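Local coordinates for protein CmeC (Campylobacter jejuni, PDB 4MT4) that forms a trimeric outer membrane channel of the outer membrane factor family and probably serves as the exit duct for efflux, at residues 43-48 against 161-166; 88-93 against 113-118; 168-173 against 248-253. All coordinates share one frame; numbering follows the deposited sequence.

Contact 1: 43-48 against 161-166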
loop_
_atom_site.group_PDB
_atom_site.type_symbol
_atom_site.label_atom_id
_atom_site.label_comp_id
_atom_site.label_asym_id
_atom_site.label_seq_id
_atom_site.Cartn_x
_atom_site.Cartn_y
_atom_site.Cartn_z
ATOM N N ASP B 43 -13.192 -6.317 31.918
ATOM C CA ASP B 43 -13.375 -7.565 31.188
ATOM C C ASP B 43 -12.100 -8.405 31.259
ATOM O O ASP B 43 -11.089 -8.065 30.646
ATOM C CB ASP B 43 -13.752 -7.278 29.732
ATOM C CG ASP B 43 -14.277 -8.506 29.002
ATOM O OD1 ASP B 43 -13.951 -9.641 29.406
ATOM O OD2 ASP B 43 -15.018 -8.329 28.012
ATOM N N GLU B 44 -12.155 -9.503 32.003
ATOM C CA GLU B 44 -10.986 -10.356 32.177
ATOM C C GLU B 44 -10.655 -11.097 30.886
ATOM O O GLU B 44 -9.494 -11.402 30.617
ATOM C CB GLU B 44 -11.203 -11.349 33.321
ATOM C CG GLU B 44 -9.909 -11.838 33.953
ATOM C CD GLU B 44 -9.098 -10.707 34.558
ATOM O OE1 GLU B 44 -7.997 -10.420 34.041
ATOM O OE2 GLU B 44 -9.562 -10.105 35.550
ATOM N N ASN B 45 -11.682 -11.382 30.087
ATOM C CA ASN B 45 -11.483 -12.021 28.791
ATOM C C ASN B 45 -10.742 -11.092 27.836
ATOM O O ASN B 45 -9.879 -11.527 27.072
ATOM C CB ASN B 45 -12.824 -12.435 28.181
ATOM C CG ASN B 45 -13.701 -13.192 29.160
ATOM O OD1 ASN B 45 -13.539 -14.397 29.357
ATOM N ND2 ASN B 45 -14.643 -12.487 29.777
ATOM N N LEU B 46 -11.089 -9.811 27.887
ATOM C CA LEU B 46 -10.433 -8.802 27.066
ATOM C C LEU B 46 -8.972 -8.640 27.475
ATOM O O LEU B 46 -8.097 -8.487 26.627
ATOM C CB LEU B 46 -11.165 -7.461 27.171
ATOM C CG LEU B 46 -10.545 -6.271 26.433
ATOM C CD1 LEU B 46 -10.412 -6.563 24.945
ATOM C CD2 LEU B 46 -11.359 -5.005 26.665
ATOM N N ASN B 47 -8.717 -8.680 28.779
ATOM C CA ASN B 47 -7.361 -8.546 29.300
ATOM C C ASN B 47 -6.456 -9.681 28.834
ATOM O O ASN B 47 -5.281 -9.468 28.533
ATOM C CB ASN B 47 -7.379 -8.486 30.828
ATOM C CG ASN B 47 -8.104 -7.262 31.354
ATOM O OD1 ASN B 47 -8.263 -6.269 30.644
ATOM N ND2 ASN B 47 -8.545 -7.324 32.606
ATOM N N LYS B 48 -7.015 -10.885 28.774
ATOM C CA LYS B 48 -6.260 -12.058 28.346
ATOM C C LYS B 48 -5.903 -11.993 26.866
ATOM O O LYS B 48 -4.803 -12.379 26.472
ATOM C CB LYS B 48 -7.047 -13.338 28.627
ATOM C CG LYS B 48 -7.226 -13.654 30.099
ATOM C CD LYS B 48 -7.948 -14.976 30.288
ATOM C CE LYS B 48 -8.307 -15.207 31.744
ATOM N NZ LYS B 48 -7.108 -15.175 32.624
ATOM N N GLN B 161 -10.825 -3.553 19.663
ATOM C CA GLN B 161 -11.962 -3.247 18.803
ATOM C C GLN B 161 -12.425 -4.467 18.010
ATOM O O GLN B 161 -13.592 -4.561 17.631
ATOM C CB GLN B 161 -11.618 -2.098 17.851
ATOM C CG GLN B 161 -11.507 -0.737 18.531
ATOM C CD GLN B 161 -11.309 0.399 17.547
ATOM O OE1 GLN B 161 -10.823 0.194 16.435
ATOM N NE2 GLN B 161 -11.692 1.607 17.950
ATOM N N THR B 162 -11.512 -5.401 17.761
ATOM C CA THR B 162 -11.866 -6.657 17.103
ATOM C C THR B 162 -12.623 -7.551 18.079
ATOM O O THR B 162 -13.575 -8.238 17.703
ATOM C CB THR B 162 -10.622 -7.398 16.575
ATOM O OG1 THR B 162 -9.981 -6.600 15.574
ATOM C CG2 THR B 162 -11.003 -8.744 15.972
ATOM N N TYR B 163 -12.194 -7.526 19.338
ATOM C CA TYR B 163 -12.867 -8.268 20.398
ATOM C C TYR B 163 -14.317 -7.821 20.540
ATOM O O TYR B 163 -15.226 -8.646 20.600
ATOM C CB TYR B 163 -12.132 -8.088 21.730
ATOM C CG TYR B 163 -12.893 -8.593 22.939
ATOM C CD1 TYR B 163 -12.872 -9.937 23.287
ATOM C CD2 TYR B 163 -13.627 -7.723 23.737
ATOM C CE1 TYR B 163 -13.562 -10.404 24.392
ATOM C CE2 TYR B 163 -14.323 -8.178 24.843
ATOM C CZ TYR B 163 -14.287 -9.519 25.166
ATOM O OH TYR B 163 -14.973 -9.980 26.265
ATOM N N PHE B 164 -14.518 -6.509 20.585
ATOM C CA PHE B 164 -15.845 -5.931 20.755
ATOM C C PHE B 164 -16.733 -6.171 19.537
ATOM O O PHE B 164 -17.943 -6.352 19.670
ATOM C CB PHE B 164 -15.736 -4.433 21.042
ATOM C CG PHE B 164 -15.452 -4.114 22.483
ATOM C CD1 PHE B 164 -16.048 -4.848 23.495
ATOM C CD2 PHE B 164 -14.584 -3.090 22.826
ATOM C CE1 PHE B 164 -15.791 -4.563 24.823
ATOM C CE2 PHE B 164 -14.320 -2.800 24.154
ATOM C CZ PHE B 164 -14.925 -3.538 25.154
ATOM N N ASN B 165 -16.129 -6.168 18.352
ATOM C CA ASN B 165 -16.853 -6.505 17.132
ATOM C C ASN B 165 -17.251 -7.975 17.129
ATOM O O ASN B 165 -18.277 -8.353 16.557
ATOM C CB ASN B 165 -16.014 -6.187 15.894
ATOM C CG ASN B 165 -15.943 -4.702 15.600
ATOM O OD1 ASN B 165 -16.810 -3.933 16.014
ATOM N ND2 ASN B 165 -14.908 -4.293 14.874
ATOM N N LEU B 166 -16.433 -8.802 17.773
ATOM C CA LEU B 166 -16.722 -10.224 17.898
ATOM C C LEU B 166 -17.878 -10.461 18.867
ATOM O O LEU B 166 -18.782 -11.248 18.584
ATOM C CB LEU B 166 -15.485 -10.988 18.363
ATOM C CG LEU B 166 -15.706 -12.473 18.651
ATOM C CD1 LEU B 166 -16.172 -13.201 17.396
ATOM C CD2 LEU B 166 -14.448 -13.115 19.215
#
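Leu46 and Tyr163 are the facing residues where the first turn of helix 44-56 meets the long helix 129-195; the axes of the two short segments stay 10.8 Å apart and run at 136°, closer to antiparallel than to parallel. That gap is wide for helices, and the Tyr163 side chain spans it. With CG anti to the backbone N (chi1 169°), the ring reaches straight out to Asp43, the N-cap residue of helix 44-56. There Tyr163 OH donates to Asp43 OD2 at a modelled 2.4 Å, so short that the exact length is doubtful. OD2 arrives at the ring edge, near the plane of the tyrosine, while the carboxylate itself is turned steeply against the ring. The same hydroxyl also meets Gln251 N in a hydrogen bond, so it is held both by the N-cap carboxylate and by the loop that follows helix 240-245. The other oxygen, Asp43 OD1, looks back to its own helix: Asn45 ND2 comes in on the syn side at 3.0 Å, and the backbone N atoms of Asn45 and Leu46 add two weak capping bonds. Such a division of labour should fix the carboxylate's rotation. Beside this polar end the packing is apolar, and Leu46 carries it. Its CB lies over one face of the Tyr163 ring, 4.3 Å from the centroid, and its CD1 rests 3.6 Å from Tyr163 CD2. Leu46 CD2 turns to Phe164 CZ at 4.1 Å, and Phe164 in turn makes an edge-to-face pair with Phe41. Altogether an Asp N-cap and a tyrosine join helix 44-56, the first helix of the chain, to helix 129-195, one of the long helices of the TolC-like alpha-barrel.

Contact 2: 88-93 against 113-118. With C8E ((hydroxyethyloxy)tri(ethyloxy)octane), chain Q; C8E ((hydroxyethyloxy)tri(ethyloxy)octane), chain N.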
loop_
_atom_site.group_PDB
_atom_site.type_symbol
_atom_site.label_atom_id
_atom_site.label_comp_id
_atom_site.label_asym_id
_atom_site.label_seq_id
_atom_site.Cartn_x
_atom_site.Cartn_y
_atom_site.Cartn_z
ATOM N N SER B 88 47.739 -6.919 7.382
ATOM C CA SER B 88 47.950 -7.218 5.972
ATOM C C SER B 88 49.235 -8.004 5.733
ATOM O O SER B 88 50.225 -7.837 6.444
ATOM C CB SER B 88 47.976 -5.929 5.150
ATOM O OG SER B 88 49.101 -5.134 5.482
ATOM N N ALA B 89 49.201 -8.866 4.722
ATOM C CA ALA B 89 50.367 -9.627 4.306
ATOM C C ALA B 89 50.273 -9.893 2.811
ATOM O O ALA B 89 49.224 -10.298 2.314
ATOM C CB ALA B 89 50.471 -10.930 5.083
ATOM N N SER B 90 51.361 -9.652 2.091
ATOM C CA SER B 90 51.343 -9.797 0.642
ATOM C C SER B 90 52.662 -10.328 0.096
ATOM O O SER B 90 53.714 -10.182 0.716
ATOM C CB SER B 90 51.014 -8.459 -0.021
ATOM O OG SER B 90 51.922 -7.452 0.387
ATOM N N GLY B 91 52.586 -10.952 -1.074
ATOM C CA GLY B 91 53.755 -11.457 -1.766
ATOM C C GLY B 91 53.535 -11.380 -3.262
ATOM O O GLY B 91 52.468 -11.734 -3.756
ATOM N N SER B 92 54.542 -10.904 -3.986
ATOM C CA SER B 92 54.421 -10.747 -5.428
ATOM C C SER B 92 55.754 -10.922 -6.145
ATOM O O SER B 92 56.809 -10.573 -5.618
ATOM C CB SER B 92 53.829 -9.377 -5.764
ATOM O OG SER B 92 54.637 -8.330 -5.256
ATOM N N ARG B 93 55.692 -11.472 -7.351
ATOM C CA ARG B 93 56.867 -11.634 -8.196
ATOM C C ARG B 93 56.610 -10.958 -9.534
ATOM O O ARG B 93 55.495 -11.011 -10.049
ATOM C CB ARG B 93 57.195 -13.115 -8.390
ATOM C CG ARG B 93 58.351 -13.380 -9.338
ATOM C CD ARG B 93 58.911 -14.778 -9.143
ATOM N NE ARG B 93 60.029 -15.052 -10.040
ATOM C CZ ARG B 93 61.284 -14.684 -9.806
ATOM N NH1 ARG B 93 61.588 -14.015 -8.701
ATOM N NH2 ARG B 93 62.236 -14.980 -10.680
ATOM N N ASP B 113 58.653 -9.121 -3.745
ATOM C CA ASP B 113 58.299 -8.130 -2.736
ATOM C C ASP B 113 57.328 -8.724 -1.722
ATOM O O ASP B 113 56.200 -9.081 -2.059
ATOM C CB ASP B 113 57.688 -6.888 -3.387
ATOM C CG ASP B 113 57.539 -5.733 -2.414
ATOM O OD1 ASP B 113 58.374 -5.618 -1.490
ATOM O OD2 ASP B 113 56.589 -4.940 -2.575
ATOM N N PHE B 114 57.775 -8.833 -0.477
ATOM C CA PHE B 114 56.942 -9.380 0.585
ATOM C C PHE B 114 56.665 -8.324 1.650
ATOM O O PHE B 114 57.581 -7.649 2.114
ATOM C CB PHE B 114 57.606 -10.607 1.210
ATOM C CG PHE B 114 57.846 -11.728 0.237
ATOM C CD1 PHE B 114 56.840 -12.632 -0.063
ATOM C CD2 PHE B 114 59.079 -11.876 -0.377
ATOM C CE1 PHE B 114 57.058 -13.663 -0.958
ATOM C CE2 PHE B 114 59.305 -12.904 -1.273
ATOM C CZ PHE B 114 58.293 -13.799 -1.563
ATOM N N LYS B 115 55.398 -8.184 2.028
ATOM C CA LYS B 115 55.002 -7.204 3.033
ATOM C C LYS B 115 54.166 -7.838 4.142
ATOM O O LYS B 115 53.527 -8.871 3.941
ATOM C CB LYS B 115 54.224 -6.059 2.386
ATOM C CG LYS B 115 55.018 -5.251 1.370
ATOM C CD LYS B 115 54.136 -4.208 0.703
ATOM C CE LYS B 115 54.920 -3.353 -0.279
ATOM N NZ LYS B 115 54.031 -2.404 -1.002
ATOM N N MET B 116 54.175 -7.201 5.309
ATOM C CA MET B 116 53.440 -7.677 6.480
ATOM C C MET B 116 53.454 -6.620 7.581
ATOM O O MET B 116 54.518 -6.131 7.956
ATOM C CB MET B 116 54.042 -8.982 7.011
ATOM C CG MET B 116 53.394 -9.479 8.294
ATOM S SD MET B 116 54.313 -10.800 9.107
ATOM C CE MET B 116 54.372 -12.033 7.810
ATOM N N GLY B 117 52.278 -6.269 8.096
ATOM C CA GLY B 117 52.197 -5.306 9.181
ATOM C C GLY B 117 50.801 -4.818 9.525
ATOM O O GLY B 117 49.816 -5.237 8.918
ATOM N N LEU B 118 50.719 -3.929 10.513
ATOM C CA LEU B 118 49.448 -3.327 10.910
ATOM C C LEU B 118 49.172 -2.058 10.111
ATOM O O LEU B 118 50.092 -1.310 9.783
ATOM C CB LEU B 118 49.432 -3.003 12.407
ATOM C CG LEU B 118 49.530 -4.147 13.423
ATOM C CD1 LEU B 118 48.851 -5.414 12.912
ATOM C CD2 LEU B 118 50.976 -4.413 13.817
HETATM C C1 C8E Q . 60.468 1.311 16.140
HETATM C C2 C8E Q . 59.179 0.566 16.058
HETATM C C3 C8E Q . 59.138 -0.819 16.609
HETATM C C4 C8E Q . 58.954 -1.940 15.643
HETATM C C5 C8E Q . 58.139 -3.106 16.088
HETATM C C6 C8E Q . 57.792 -4.132 15.065
HETATM C C7 C8E Q . 56.491 -4.846 15.205
HETATM C C8 C8E Q . 55.928 -5.472 13.974
HETATM O O9 C8E Q . 54.565 -5.668 13.899
HETATM C C10 C8E Q . 54.026 -6.142 12.722
HETATM C C11 C8E Q . 52.999 -7.219 12.808
HETATM O O12 C8E Q . 52.417 -7.632 11.629
HETATM C C13 C8E Q . 51.096 -8.022 11.615
HETATM C C14 C8E Q . 50.737 -9.192 10.762
HETATM O O15 C8E Q . 49.603 -9.099 9.984
HETATM C C16 C8E Q . 48.704 -10.141 9.984
HETATM C C17 C8E Q . 47.892 -10.365 8.756
HETATM O O18 C8E Q . 47.184 -11.544 8.651
HETATM C C19 C8E Q . 46.593 -12.103 9.767
HETATM C C20 C8E Q . 47.161 -13.370 10.314
HETATM O O21 C8E Q . 46.831 -13.729 11.606
HETATM C C1 C8E N . 45.259 -20.794 -6.338
HETATM C C2 C8E N . 46.253 -20.417 -5.293
HETATM C C3 C8E N . 47.573 -19.898 -5.757
HETATM C C4 C8E N . 48.456 -19.246 -4.749
HETATM C C5 C8E N . 49.441 -18.246 -5.253
HETATM C C6 C8E N . 49.716 -17.062 -4.391
HETATM C C7 C8E N . 50.276 -15.848 -5.050
HETATM C C8 C8E N . 51.537 -15.281 -4.495
HETATM O O9 C8E N . 52.659 -15.320 -5.292
HETATM C C10 C8E N . 53.728 -14.508 -4.984
HETATM C C11 C8E N . 55.029 -14.800 -5.644
HETATM O O12 C8E N . 55.709 -15.924 -5.232
HETATM C C13 C8E N . 57.053 -15.832 -4.948
HETATM C C14 C8E N . 57.875 -17.063 -5.114
HETATM O O15 C8E N . 59.179 -17.011 -4.678
HETATM C C16 C8E N . 59.429 -16.723 -3.354
HETATM C C17 C8E N . 60.853 -16.602 -2.934
HETATM O O18 C8E N . 61.127 -15.849 -1.814
HETATM C C19 C8E N . 62.417 -15.429 -1.592
HETATM C C20 C8E N . 63.206 -14.961 -2.769
HETATM O O21 C8E N . 63.420 -13.605 -2.917
HETATM O O HOH W 1 53.917 -7.805 -1.721
#
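This is part of the antiparallel beta meander that each subunit contributes to the TolC-type outer membrane barrel, with Ser88 to Ser92 paired against Gly117 to Asp113. Six backbone hydrogen bonds join the strands two by two at Ser88-Gly117, Ser90-Lys115 and Ser92-Asp113, for example Lys115 N to Ser90 O, 2.9 Å. Between them, CA-H...O contacts fill in, as from Met116 CA to Ser88 O at 3.2 Å. On the side carrying Ala89, Phe114 and Met116, detergent lies along the sheet: Phe114 CE2 is 3.5 Å from O18 of one C8E molecule, and Met116 CG is 3.6 Å from C14 of another. Opposite Phe114 stands Gly91, and the ring lays CD1 3.7 Å from Gly91 CA. On its other edge strand 84-96 pairs antiparallel with a strand of the second subunit, so the sheet runs on across the interface. The other side is polar, with Ser88, Ser90, Ser92, Asp113 and Lys115, consistent with a lining of the channel. There Ser90 OG, set between its backbone N and carbonyl carbon (chi1 56°), packs 3.4 Å from Lys115 CB and is bridged by one water to Asp113 O, the water lying 2.6 Å from that oxygen.

Contact 3: 168-173 against 248-253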
loop_
_atom_site.group_PDB
_atom_site.type_symbol
_atom_site.label_atom_id
_atom_site.label_comp_id
_atom_site.label_asym_id
_atom_site.label_seq_id
_atom_site.Cartn_x
_atom_site.Cartn_y
_atom_site.Cartn_z
ATOM N N ASN B 168 -20.104 -8.299 19.612
ATOM C CA ASN B 168 -21.243 -7.747 18.892
ATOM C C ASN B 168 -21.821 -8.790 17.943
ATOM O O ASN B 168 -23.036 -8.910 17.792
ATOM C CB ASN B 168 -20.822 -6.497 18.120
ATOM C CG ASN B 168 -22.000 -5.670 17.640
ATOM O OD1 ASN B 168 -21.817 -4.588 17.082
ATOM N ND2 ASN B 168 -23.211 -6.163 17.864
ATOM N N ALA B 169 -20.933 -9.548 17.310
ATOM C CA ALA B 169 -21.334 -10.584 16.370
ATOM C C ALA B 169 -21.984 -11.761 17.090
ATOM O O ALA B 169 -22.923 -12.368 16.578
ATOM C CB ALA B 169 -20.140 -11.050 15.560
ATOM N N TYR B 170 -21.483 -12.075 18.281
ATOM C CA TYR B 170 -22.065 -13.133 19.099
ATOM C C TYR B 170 -23.477 -12.764 19.546
ATOM O O TYR B 170 -24.389 -13.592 19.503
ATOM C CB TYR B 170 -21.192 -13.419 20.323
ATOM C CG TYR B 170 -20.115 -14.457 20.102
ATOM C CD1 TYR B 170 -20.442 -15.784 19.843
ATOM C CD2 TYR B 170 -18.770 -14.117 20.174
ATOM C CE1 TYR B 170 -19.459 -16.738 19.646
ATOM C CE2 TYR B 170 -17.780 -15.065 19.982
ATOM C CZ TYR B 170 -18.130 -16.373 19.717
ATOM O OH TYR B 170 -17.143 -17.314 19.525
ATOM N N GLU B 171 -23.646 -11.515 19.971
ATOM C CA GLU B 171 -24.929 -11.023 20.462
ATOM C C GLU B 171 -26.000 -11.037 19.377
ATOM O O GLU B 171 -27.132 -11.454 19.619
ATOM C CB GLU B 171 -24.774 -9.608 21.022
ATOM C CG GLU B 171 -24.074 -9.551 22.371
ATOM C CD GLU B 171 -24.939 -10.088 23.495
ATOM O OE1 GLU B 171 -25.898 -9.391 23.890
ATOM O OE2 GLU B 171 -24.664 -11.207 23.978
ATOM N N ASN B 172 -25.639 -10.579 18.182
ATOM C CA ASN B 172 -26.571 -10.576 17.062
ATOM C C ASN B 172 -26.900 -11.992 16.600
ATOM O O ASN B 172 -28.025 -12.270 16.181
ATOM C CB ASN B 172 -26.009 -9.762 15.895
ATOM C CG ASN B 172 -26.032 -8.271 16.161
ATOM O OD1 ASN B 172 -26.751 -7.796 17.038
ATOM N ND2 ASN B 172 -25.248 -7.521 15.394
ATOM N N GLU B 173 -25.918 -12.884 16.682
ATOM C CA GLU B 173 -26.119 -14.278 16.305
ATOM C C GLU B 173 -27.057 -14.984 17.278
ATOM O O GLU B 173 -27.920 -15.763 16.870
ATOM C CB GLU B 173 -24.783 -15.017 16.241
ATOM C CG GLU B 173 -24.917 -16.507 15.970
ATOM C CD GLU B 173 -23.600 -17.239 16.089
ATOM O OE1 GLU B 173 -22.556 -16.563 16.188
ATOM O OE2 GLU B 173 -23.607 -18.488 16.089
ATOM N N GLN B 248 -13.785 -18.155 21.213
ATOM C CA GLN B 248 -13.377 -17.097 22.129
ATOM C C GLN B 248 -14.417 -16.835 23.212
ATOM O O GLN B 248 -15.545 -16.435 22.922
ATOM C CB GLN B 248 -13.098 -15.806 21.355
ATOM C CG GLN B 248 -12.734 -14.621 22.237
ATOM C CD GLN B 248 -11.420 -14.816 22.968
ATOM O OE1 GLN B 248 -10.459 -15.346 22.411
ATOM N NE2 GLN B 248 -11.374 -14.390 24.225
ATOM N N SER B 249 -14.029 -17.070 24.463
ATOM C CA SER B 249 -14.863 -16.714 25.604
ATOM C C SER B 249 -14.918 -15.197 25.726
ATOM O O SER B 249 -13.924 -14.517 25.472
ATOM C CB SER B 249 -14.320 -17.335 26.893
ATOM O OG SER B 249 -14.265 -18.748 26.802
ATOM N N TYR B 250 -16.070 -14.661 26.113
ATOM C CA TYR B 250 -16.236 -13.212 26.154
ATOM C C TYR B 250 -17.183 -12.741 27.257
ATOM O O TYR B 250 -17.741 -13.543 28.006
ATOM C CB TYR B 250 -16.734 -12.706 24.798
ATOM C CG TYR B 250 -18.114 -13.202 24.424
ATOM C CD1 TYR B 250 -18.287 -14.435 23.810
ATOM C CD2 TYR B 250 -19.242 -12.434 24.684
ATOM C CE1 TYR B 250 -19.547 -14.890 23.467
ATOM C CE2 TYR B 250 -20.503 -12.879 24.345
ATOM C CZ TYR B 250 -20.651 -14.107 23.738
ATOM O OH TYR B 250 -21.907 -14.556 23.397
ATOM N N GLN B 251 -17.351 -11.425 27.338
ATOM C CA GLN B 251 -18.203 -10.804 28.342
ATOM C C GLN B 251 -18.943 -9.613 27.742
ATOM O O GLN B 251 -18.339 -8.777 27.069
ATOM C CB GLN B 251 -17.372 -10.361 29.547
ATOM C CG GLN B 251 -18.079 -9.393 30.480
ATOM C CD GLN B 251 -17.176 -8.891 31.589
ATOM O OE1 GLN B 251 -16.516 -9.675 32.269
ATOM N NE2 GLN B 251 -17.134 -7.576 31.768
ATOM N N VAL B 252 -20.249 -9.547 27.987
ATOM C CA VAL B 252 -21.088 -8.465 27.478
ATOM C C VAL B 252 -20.655 -7.104 28.020
ATOM O O VAL B 252 -20.373 -6.958 29.210
ATOM C CB VAL B 252 -22.580 -8.709 27.825
ATOM C CG1 VAL B 252 -23.375 -7.405 27.822
ATOM C CG2 VAL B 252 -23.190 -9.713 26.860
ATOM N N PHE B 253 -20.591 -6.116 27.133
ATOM C CA PHE B 253 -20.235 -4.758 27.520
ATOM C C PHE B 253 -21.401 -4.054 28.205
ATOM O O PHE B 253 -22.492 -3.950 27.645
ATOM C CB PHE B 253 -19.785 -3.952 26.298
ATOM C CG PHE B 253 -19.540 -2.496 26.587
ATOM C CD1 PHE B 253 -18.354 -2.084 27.169
ATOM C CD2 PHE B 253 -20.492 -1.537 26.268
ATOM C CE1 PHE B 253 -18.122 -0.747 27.435
ATOM C CE2 PHE B 253 -20.264 -0.199 26.533
ATOM C CZ PHE B 253 -19.078 0.196 27.116
#
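Gln248, whose backbone passes beside the Tyr170 hydroxyl, curls its side-chain amide back so that NE2 donates to Ser249 O at 2.8 Å, with a somewhat bent N-H...O angle of 139°. The donor sits in the plane of that carbonyl. This bond stays within the loop; what joins the loop to the helix is ring packing. Tyr250 and Tyr170 form an offset stack, centroids 4.5 Å apart and planes only 15° from parallel. The overlap is partial: Tyr250 CE1 sits over the rim of the Tyr170 face, 3.4 Å from Tyr170 CG, and the Tyr250 hydroxyl reaches past the ring to lie 3.4 Å from Tyr170 CB. With chi1 at 65°, the Tyr250 ring rises from the extended loop between its own N and C=O, toward the helix. Next along, Glu171 bends at chi2 and brings OE2 to the edge of the Tyr250 ring, near its plane but loosely, 4.4 Å from Tyr250 OH; Glu171 OE2 is also 3.6 Å from Val252 CG2, a contact of a charged oxygen with a methyl. The loop, which leads from helix 240-245 to helix 273-293, thus lies along helix 129-195, with Tyr250 also resting on Tyr163 and Val167, while Tyr170 touches Lys225 of helix 201-236 and Glu171 touches Asn429 of helix 411-445.

In the fold
Contacts 1 and 3 are neighbours on helix 129-195, their centres about 9 Å apart, and residues 248-253 of contact 3 touch both segments of contact 1. Contact 1 is buried and relies on a capping carboxylate, a tyrosine hydroxyl and leucine packing; contact 3 lies at the surface and depends on stacked tyrosine rings. Contact 2 lies far off, its centre about 69 Å from that of contact 1 and on the opposite side of the chain's centre. It is partly buried, built from backbone bonds between strands, and meets detergent and a second subunit, whereas no other chain touches contacts 1 and 3. Strand 109-124 is nevertheless followed, after a short connection, by helix 129-195.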